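Local coordinates for SA0254 protein (PDB 2OOI) that is of unknown function but consists largely of a UTRA domain, the effector-binding module of HutC-type GntR regulators, and so probably senses a small ligand, at residues Lys7-Gly10 against Phe11-Leu15; Lys110-Ser113 against Ser114-Ser117; Gln120-Thr123 against Gly124-Cys127. All blocks are in the same frame, centred on the assembly; numbering follows the deposited sequence.

Overall arrangement
All three contacts are local. Contacts 1 and 2 cap the first turns of short helices, and contact 3 is a beta turn. Contact 1 lies about 25 Å, centre to centre, from each of the others. Contacts 2 and 3 have centres about 6 Å apart and touch, joining helix 113-118 to the neighbouring ends of strands 99-110 and 126-136. Contacts 1 and 2 are partly buried; contact 3 is at the surface. In contact 1 a weak lysine-asparagine bond lies beside a backbone bond. In contacts 2 and 3 a glutamate carboxylate accepts a backbone N-H three residues before it. All three have residues at the second subunit; contacts 2 and 3 supply the K110-E125 salt bridge between subunits.

Contact 1 of 3, residues Lys7-Gly10 against Phe11-Leu15; sequences KTNG and FSKSL
The side chains of N9 and K13 cross at a slant at the start of helix 11-14. The aliphatic part of the lysine lies against the amide group of the asparagine. K13 CD is 3.4 Å from N9 CG, and K13 CE is 3.6 Å from N9 ND2. K13 is extended, with CG trans to the backbone N (chi1 -177°), which carries the ammonium group back over the residues before the helix. There K13 NZ gives a weak hydrogen bond to N9 OD1 at 3.2 Å.

The backbone link is firmer. G10 sits at the N-cap position, and S14 N donates to G10 O at 2.8 Å. S14 CB packs beside the same oxygen, 3.4 Å from G10 O. K7 also reaches across as an extended chain, but its NZ comes no nearer than 3.8 Å to S14 O, too far for a hydrogen bond.

F11 faces the other way. Its CB stays 3.7 Å from G10 C, while its ring packs on I147 and F149 of strand 141-150. This sets the short helix against the sheet. The S12 side chain lies about 4 Å from a bound zinc ion, and T8 packs on K161 of the second subunit.

The link between the N9 and K13 side chains is therefore weak as a polar bond and mostly a matter of hydrocarbon contact. The firm polar tie between 7-10 and 11-15 is the backbone bond from S14 N to G10 O.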
ATOM      1  N   LYS B   7       1.830  -9.724  -3.770  1.00 91.40           N
ATOM      2  CA  LYS B   7       1.865 -11.111  -3.323  1.00 91.34           C
ATOM      3  C   LYS B   7       0.588 -11.848  -3.714  1.00 91.21           C
ATOM      4  O   LYS B   7      -0.283 -12.087  -2.878  1.00 91.13           O
ATOM      5  CB  LYS B   7       2.070 -11.181  -1.810  1.00 91.39           C
ATOM      6  CG  LYS B   7       1.967 -12.585  -1.233  1.00 91.46           C
ATOM      7  CD  LYS B   7       2.612 -12.667   0.140  1.00 91.70           C
ATOM      8  CE  LYS B   7       2.400 -14.033   0.769  1.00 91.62           C
ATOM      9  NZ  LYS B   7       3.109 -14.162   2.072  1.00 91.36           N
ATOM     10  N   THR B   8       0.483 -12.204  -4.991  1.00 90.90           N
ATOM     11  CA  THR B   8      -0.810 -12.288  -5.658  1.00 90.68           C
ATOM     12  C   THR B   8      -1.530 -13.585  -5.305  1.00 90.42           C
ATOM     13  O   THR B   8      -1.586 -14.515  -6.109  1.00 90.32           O
ATOM     14  CB  THR B   8      -0.661 -12.196  -7.188  1.00 90.56           C
ATOM     15  OG1 THR B   8      -1.854 -12.681  -7.817  1.00 90.45           O
ATOM     16  CG2 THR B   8       0.528 -13.020  -7.660  1.00 90.45           C
ATOM     17  N   ASN B   9      -2.081 -13.639  -4.096  1.00 90.27           N
ATOM     18  CA  ASN B   9      -2.878 -14.787  -3.665  1.00 90.38           C
ATOM     19  C   ASN B   9      -4.098 -14.250  -2.919  1.00 90.07           C
ATOM     20  O   ASN B   9      -4.374 -13.059  -2.988  1.00 89.78           O
ATOM     21  CB  ASN B   9      -2.047 -15.795  -2.829  1.00 90.65           C
ATOM     22  CG  ASN B   9      -0.921 -16.488  -3.632  1.00 91.83           C
ATOM     23  OD1 ASN B   9      -1.197 -17.232  -4.585  1.00 92.38           O
ATOM     24  ND2 ASN B   9       0.339 -16.259  -3.240  1.00 93.08           N
ATOM     25  N   GLY B  10      -4.849 -15.109  -2.243  1.00 90.09           N
ATOM     26  CA  GLY B  10      -5.921 -14.644  -1.362  1.00 90.24           C
ATOM     27  C   GLY B  10      -5.387 -14.356   0.026  1.00 90.17           C
ATOM     28  O   GLY B  10      -4.313 -14.826   0.390  1.00 89.84           O
ATOM     29  N   PHE B  11      -6.136 -13.596   0.814  1.00 90.55           N
ATOM     30  CA  PHE B  11      -5.673 -13.221   2.159  1.00 90.91           C
ATOM     31  C   PHE B  11      -5.584 -14.400   3.109  1.00 91.20           C
ATOM     32  O   PHE B  11      -4.774 -14.386   4.038  1.00 91.79           O
ATOM     33  CB  PHE B  11      -6.557 -12.140   2.790  1.00 90.98           C
ATOM     34  CG  PHE B  11      -6.606 -10.856   2.014  1.00 91.08           C
ATOM     35  CD1 PHE B  11      -5.597 -10.517   1.085  1.00 91.69           C
ATOM     36  CD2 PHE B  11      -7.652  -9.967   2.224  1.00 90.56           C
ATOM     37  CE1 PHE B  11      -5.652  -9.323   0.363  1.00 91.08           C
ATOM     38  CE2 PHE B  11      -7.712  -8.772   1.517  1.00 90.94           C
ATOM     39  CZ  PHE B  11      -6.709  -8.449   0.578  1.00 90.98           C
ATOM     40  N   SER B  12      -6.411 -15.416   2.888  1.00 91.34           N
ATOM     41  CA  SER B  12      -6.326 -16.639   3.676  1.00 91.50           C
ATOM     42  C   SER B  12      -4.934 -17.251   3.540  1.00 91.77           C
ATOM     43  O   SER B  12      -4.347 -17.682   4.534  1.00 91.75           O
ATOM     44  CB  SER B  12      -7.403 -17.629   3.241  1.00 91.42           C
ATOM     45  OG  SER B  12      -8.612 -16.939   2.988  1.00 90.51           O
ATOM     46  N   LYS B  13      -4.417 -17.257   2.307  1.00 92.14           N
ATOM     47  CA  LYS B  13      -3.054 -17.733   1.999  1.00 92.19           C
ATOM     48  C   LYS B  13      -2.009 -16.678   2.403  1.00 92.21           C
ATOM     49  O   LYS B  13      -0.889 -17.014   2.786  1.00 92.15           O
ATOM     50  CB  LYS B  13      -2.917 -18.075   0.492  1.00 92.40           C
ATOM     51  CG  LYS B  13      -1.539 -18.659   0.028  1.00 92.62           C
ATOM     52  CD  LYS B  13      -1.472 -19.054  -1.480  1.00 92.95           C
ATOM     53  CE  LYS B  13      -0.106 -19.614  -1.918  1.00 92.73           C
ATOM     54  NZ  LYS B  13      -0.039 -19.996  -3.364  1.00 91.98           N
ATOM     55  N   SER B  14      -2.388 -15.406   2.312  1.00 92.29           N
ATOM     56  CA  SER B  14      -1.486 -14.287   2.615  1.00 92.15           C
ATOM     57  C   SER B  14      -1.049 -14.252   4.085  1.00 92.00           C
ATOM     58  O   SER B  14       0.128 -14.058   4.376  1.00 91.71           O
ATOM     59  CB  SER B  14      -2.148 -12.958   2.237  1.00 92.16           C
ATOM     60  OG  SER B  14      -1.180 -11.960   2.009  1.00 92.85           O
ATOM     61  N   LEU B  15      -1.993 -14.445   5.006  1.00 91.85           N
ATOM     62  CA  LEU B  15      -1.652 -14.483   6.430  1.00 91.62           C
ATOM     63  C   LEU B  15      -1.983 -15.838   7.069  1.00 91.40           C
ATOM     64  O   LEU B  15      -1.089 -16.593   7.456  1.00 91.43           O
ATOM     65  CB  LEU B  15      -2.364 -13.367   7.221  1.00 91.70           C
ATOM     66  CG  LEU B  15      -2.095 -11.877   6.993  1.00 91.54           C
ATOM     67  CD1 LEU B  15      -2.240 -11.481   5.536  1.00 90.70           C
ATOM     68  CD2 LEU B  15      -3.067 -11.080   7.845  1.00 90.79           C
TER

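Contact 2 of 3, residues Lys110-Ser113 against Ser114-Ser117; sequences KLTS and SEAS
T112 and E115 bond to each other twice, each using a backbone N-H and a side-chain oxygen. E115 N donates to T112 OG1 at 3.0 Å, and the bond is fairly straight. In return T112 N donates to E115 OE1 at 2.9 Å, and this bond is straighter still (174°). The second donor does not lie in the carboxylate plane. It comes from above, 42° out of it. T112 OG1 stands between the backbone N and the carbonyl carbon (chi1 72°), the place from which it can face the N-H of E115. The T112 methyl, CG2, then falls beside the carboxylate, 3.3 Å from E115 OE1.

These paired bonds are a capping box, with T112 as the N-cap of helix 113-118. The box caps the N-terminal end of the helix, just after the chain leaves strand 99-110, and two N-H groups there find acceptors in side chains.

Backbone bonds continue the turn. A116 N donates to T112 O at 2.9 Å, and S117 N to S113 O at 3.2 Å. The S117 hydroxyl adds a weak bond to the same carbonyl oxygen.

Apolar contacts cover the inner side. L111 spreads its two methyls over the helix: CD2 is 3.7 Å from E115 CB, and CD1 is 4.1 Å from A116 CB. L111 also touches L119, as well as V148 of strand 141-150.

Charge pairing extends the glutamate's role. E115 OE2 forms a salt bridge with R129 NH2, so the carboxylate is held from the helix start by one oxygen and from strand 126-136 by the other. The arginine would probably help keep it ionised. Around this buried side chain lie I65 and Y67 of strand 61-71.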
ATOM      1  N   LYS B 110     -12.269   8.525   3.542  1.00 50.21           N
ATOM      2  CA  LYS B 110     -13.169   8.495   4.666  1.00 49.90           C
ATOM      3  C   LYS B 110     -14.184   7.390   4.467  1.00 49.86           C
ATOM      4  O   LYS B 110     -14.445   7.011   3.355  1.00 50.43           O
ATOM      5  CB  LYS B 110     -13.908   9.807   4.754  1.00 49.62           C
ATOM      6  CG  LYS B 110     -13.034  10.949   5.056  1.00 49.45           C
ATOM      7  CD  LYS B 110     -13.819  12.172   5.495  1.00 49.36           C
ATOM      8  CE  LYS B 110     -12.931  13.424   5.403  1.00 50.03           C
ATOM      9  NZ  LYS B 110     -13.525  14.600   6.100  1.00 50.55           N
ATOM     10  N   LEU B 111     -14.761   6.895   5.554  1.00 49.83           N
ATOM     11  CA  LEU B 111     -15.741   5.830   5.504  1.00 50.00           C
ATOM     12  C   LEU B 111     -17.163   6.355   5.265  1.00 50.45           C
ATOM     13  O   LEU B 111     -17.559   7.437   5.721  1.00 50.57           O
ATOM     14  CB  LEU B 111     -15.752   5.061   6.820  1.00 49.99           C
ATOM     15  CG  LEU B 111     -14.695   4.011   7.120  1.00 49.98           C
ATOM     16  CD1 LEU B 111     -14.817   3.728   8.591  1.00 49.00           C
ATOM     17  CD2 LEU B 111     -14.871   2.742   6.287  1.00 47.52           C
ATOM     18  N   THR B 112     -17.948   5.558   4.573  1.00 50.85           N
ATOM     19  CA  THR B 112     -19.347   5.863   4.453  1.00 51.75           C
ATOM     20  C   THR B 112     -19.975   5.360   5.737  1.00 52.37           C
ATOM     21  O   THR B 112     -19.382   4.539   6.447  1.00 52.71           O
ATOM     22  CB  THR B 112     -19.977   5.161   3.256  1.00 51.33           C
ATOM     23  OG1 THR B 112     -20.095   3.759   3.547  1.00 52.77           O
ATOM     24  CG2 THR B 112     -19.138   5.397   1.961  1.00 49.46           C
ATOM     25  N   SER B 113     -21.178   5.832   6.026  1.00 53.02           N
ATOM     26  CA  SER B 113     -21.899   5.393   7.219  1.00 53.11           C
ATOM     27  C   SER B 113     -22.192   3.883   7.191  1.00 52.90           C
ATOM     28  O   SER B 113     -22.138   3.221   8.224  1.00 52.61           O
ATOM     29  CB  SER B 113     -23.196   6.201   7.368  1.00 53.59           C
ATOM     30  OG  SER B 113     -24.070   5.947   6.272  1.00 53.26           O
ATOM     31  N   SER B 114     -22.470   3.325   6.026  1.00 53.03           N
ATOM     32  CA  SER B 114     -22.790   1.896   5.982  1.00 53.81           C
ATOM     33  C   SER B 114     -21.536   1.018   6.099  1.00 54.00           C
ATOM     34  O   SER B 114     -21.569  -0.064   6.706  1.00 54.35           O
ATOM     35  CB  SER B 114     -23.556   1.554   4.726  1.00 53.84           C
ATOM     36  OG  SER B 114     -22.688   1.667   3.615  1.00 56.59           O
ATOM     37  N   GLU B 115     -20.425   1.479   5.533  1.00 54.09           N
ATOM     38  CA  GLU B 115     -19.132   0.839   5.814  1.00 53.69           C
ATOM     39  C   GLU B 115     -18.722   0.950   7.290  1.00 53.53           C
ATOM     40  O   GLU B 115     -18.179  -0.005   7.867  1.00 53.40           O
ATOM     41  CB  GLU B 115     -18.049   1.461   4.975  1.00 53.97           C
ATOM     42  CG  GLU B 115     -18.169   1.157   3.502  1.00 53.71           C
ATOM     43  CD  GLU B 115     -17.523   2.228   2.637  1.00 53.32           C
ATOM     44  OE1 GLU B 115     -16.989   3.245   3.174  1.00 52.16           O
ATOM     45  OE2 GLU B 115     -17.585   2.058   1.400  1.00 52.33           O
ATOM     46  N   ALA B 116     -18.973   2.103   7.905  1.00 53.12           N
ATOM     47  CA  ALA B 116     -18.549   2.306   9.298  1.00 53.32           C
ATOM     48  C   ALA B 116     -19.276   1.342  10.218  1.00 53.16           C
ATOM     49  O   ALA B 116     -18.700   0.834  11.168  1.00 53.05           O
ATOM     50  CB  ALA B 116     -18.759   3.762   9.752  1.00 53.34           C
ATOM     51  N   SER B 117     -20.545   1.085   9.921  1.00 53.27           N
ATOM     52  CA  SER B 117     -21.328   0.160  10.710  1.00 53.10           C
ATOM     53  C   SER B 117     -20.778  -1.228  10.601  1.00 52.88           C
ATOM     54  O   SER B 117     -20.586  -1.888  11.604  1.00 53.67           O
ATOM     55  CB  SER B 117     -22.775   0.144  10.246  1.00 53.49           C
ATOM     56  OG  SER B 117     -23.409   1.332  10.664  1.00 55.71           O
TER

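Contact 3 of 3, residues Gln120-Thr123 against Gly124-Cys127; sequences QLST and GEPC
S122 to E125 form a type II beta turn, closed by E125 N donating to S122 O at 3.0 Å, with G124 at the third position and positive phi (92°).

The E125 side chain folds back over the turn. Its CG lies opposite the carbonyl carbon, next to the backbone N (chi1 -80°), and the extended chain then brings OE1 to S122. S122 N donates to E125 OE1 at 2.7 Å. The donor comes from the anti side of the carboxylate, 29° out of its plane. The two residues are thus tied twice, once by main chain and once by side chain. L121 meets the glutamate crosswise at about a right angle, with its CB 3.4 Å from E125 OE1.

E125 OE2 makes a salt bridge to K110 NZ of the second subunit, so one carboxylate oxygen serves the turn and the other the second subunit.

Just before the turn, Q120 ends helix 113-118 in a Schellman motif. L121 packs on L111 and Y151. L111 bonds through its backbone to G124 and E125, which bring the chain into strand 126-136 beside strand 99-110.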
ATOM      1  N   GLN B 120     -17.622  -1.458  12.536  1.00 52.59           N
ATOM      2  CA  GLN B 120     -17.691  -0.991  13.924  1.00 52.71           C
ATOM      3  C   GLN B 120     -16.768   0.203  14.215  1.00 52.26           C
ATOM      4  O   GLN B 120     -15.947   0.169  15.161  1.00 51.55           O
ATOM      5  CB  GLN B 120     -17.358  -2.135  14.855  1.00 52.73           C
ATOM      6  CG  GLN B 120     -18.364  -3.244  14.792  1.00 54.30           C
ATOM      7  CD  GLN B 120     -18.044  -4.283  15.820  1.00 55.35           C
ATOM      8  OE1 GLN B 120     -18.503  -4.207  16.968  1.00 58.06           O
ATOM      9  NE2 GLN B 120     -17.174  -5.224  15.446  1.00 60.54           N
ATOM     10  N   LEU B 121     -16.918   1.229  13.369  1.00 51.58           N
ATOM     11  CA  LEU B 121     -16.205   2.501  13.453  1.00 51.21           C
ATOM     12  C   LEU B 121     -17.248   3.592  13.203  1.00 51.11           C
ATOM     13  O   LEU B 121     -18.423   3.281  13.019  1.00 50.13           O
ATOM     14  CB  LEU B 121     -15.090   2.548  12.395  1.00 50.49           C
ATOM     15  CG  LEU B 121     -13.875   1.639  12.705  1.00 50.73           C
ATOM     16  CD1 LEU B 121     -12.897   1.413  11.521  1.00 45.51           C
ATOM     17  CD2 LEU B 121     -13.127   2.174  13.942  1.00 47.94           C
ATOM     18  N   SER B 122     -16.823   4.859  13.149  1.00 51.35           N
ATOM     19  CA  SER B 122     -17.762   5.979  12.901  1.00 51.07           C
ATOM     20  C   SER B 122     -17.709   6.494  11.461  1.00 50.83           C
ATOM     21  O   SER B 122     -16.613   6.582  10.881  1.00 50.39           O
ATOM     22  CB  SER B 122     -17.428   7.144  13.822  1.00 50.66           C
ATOM     23  OG  SER B 122     -17.208   6.689  15.139  1.00 51.85           O
ATOM     24  N   THR B 123     -18.871   6.885  10.920  1.00 50.21           N
ATOM     25  CA  THR B 123     -18.931   7.608   9.644  1.00 50.52           C
ATOM     26  C   THR B 123     -17.812   8.643   9.539  1.00 50.10           C
ATOM     27  O   THR B 123     -17.642   9.476  10.437  1.00 49.40           O
ATOM     28  CB  THR B 123     -20.274   8.365   9.442  1.00 50.65           C
ATOM     29  OG1 THR B 123     -21.365   7.435   9.476  1.00 54.17           O
ATOM     30  CG2 THR B 123     -20.308   9.104   8.082  1.00 49.44           C
ATOM     31  N   GLY B 124     -17.053   8.579   8.448  1.00 49.76           N
ATOM     32  CA  GLY B 124     -16.022   9.579   8.193  1.00 50.20           C
ATOM     33  C   GLY B 124     -14.639   9.243   8.720  1.00 50.07           C
ATOM     34  O   GLY B 124     -13.667   9.877   8.350  1.00 49.99           O
ATOM     35  N   GLU B 125     -14.539   8.251   9.592  1.00 50.39           N
ATOM     36  CA  GLU B 125     -13.229   7.813  10.051  1.00 50.51           C
ATOM     37  C   GLU B 125     -12.460   7.151   8.911  1.00 50.53           C
ATOM     38  O   GLU B 125     -13.068   6.604   7.986  1.00 51.12           O
ATOM     39  CB  GLU B 125     -13.362   6.853  11.229  1.00 50.81           C
ATOM     40  CG  GLU B 125     -13.610   7.555  12.535  1.00 51.02           C
ATOM     41  CD  GLU B 125     -13.528   6.627  13.692  1.00 51.12           C
ATOM     42  OE1 GLU B 125     -14.236   5.587  13.673  1.00 51.34           O
ATOM     43  OE2 GLU B 125     -12.750   6.952  14.615  1.00 53.19           O
ATOM     44  N   PRO B 126     -11.130   7.176   8.980  1.00 49.62           N
ATOM     45  CA  PRO B 126     -10.317   6.760   7.852  1.00 49.70           C
ATOM     46  C   PRO B 126     -10.447   5.282   7.455  1.00 49.47           C
ATOM     47  O   PRO B 126     -10.805   4.428   8.284  1.00 48.82           O
ATOM     48  CB  PRO B 126      -8.883   7.028   8.332  1.00 50.26           C
ATOM     49  CG  PRO B 126      -9.003   7.927   9.520  1.00 50.59           C
ATOM     50  CD  PRO B 126     -10.320   7.580  10.130  1.00 50.21           C
ATOM     51  N   CYS B 127     -10.154   4.996   6.185  1.00 49.03           N
ATOM     52  CA  CYS B 127     -10.049   3.608   5.695  1.00 48.97           C
ATOM     53  C   CYS B 127      -9.009   3.542   4.582  1.00 48.71           C
ATOM     54  O   CYS B 127      -8.501   4.579   4.162  1.00 49.00           O
ATOM     55  CB  CYS B 127     -11.400   3.120   5.166  1.00 48.59           C
ATOM     56  SG  CYS B 127     -12.116   4.218   3.883  1.00 48.88           S
TER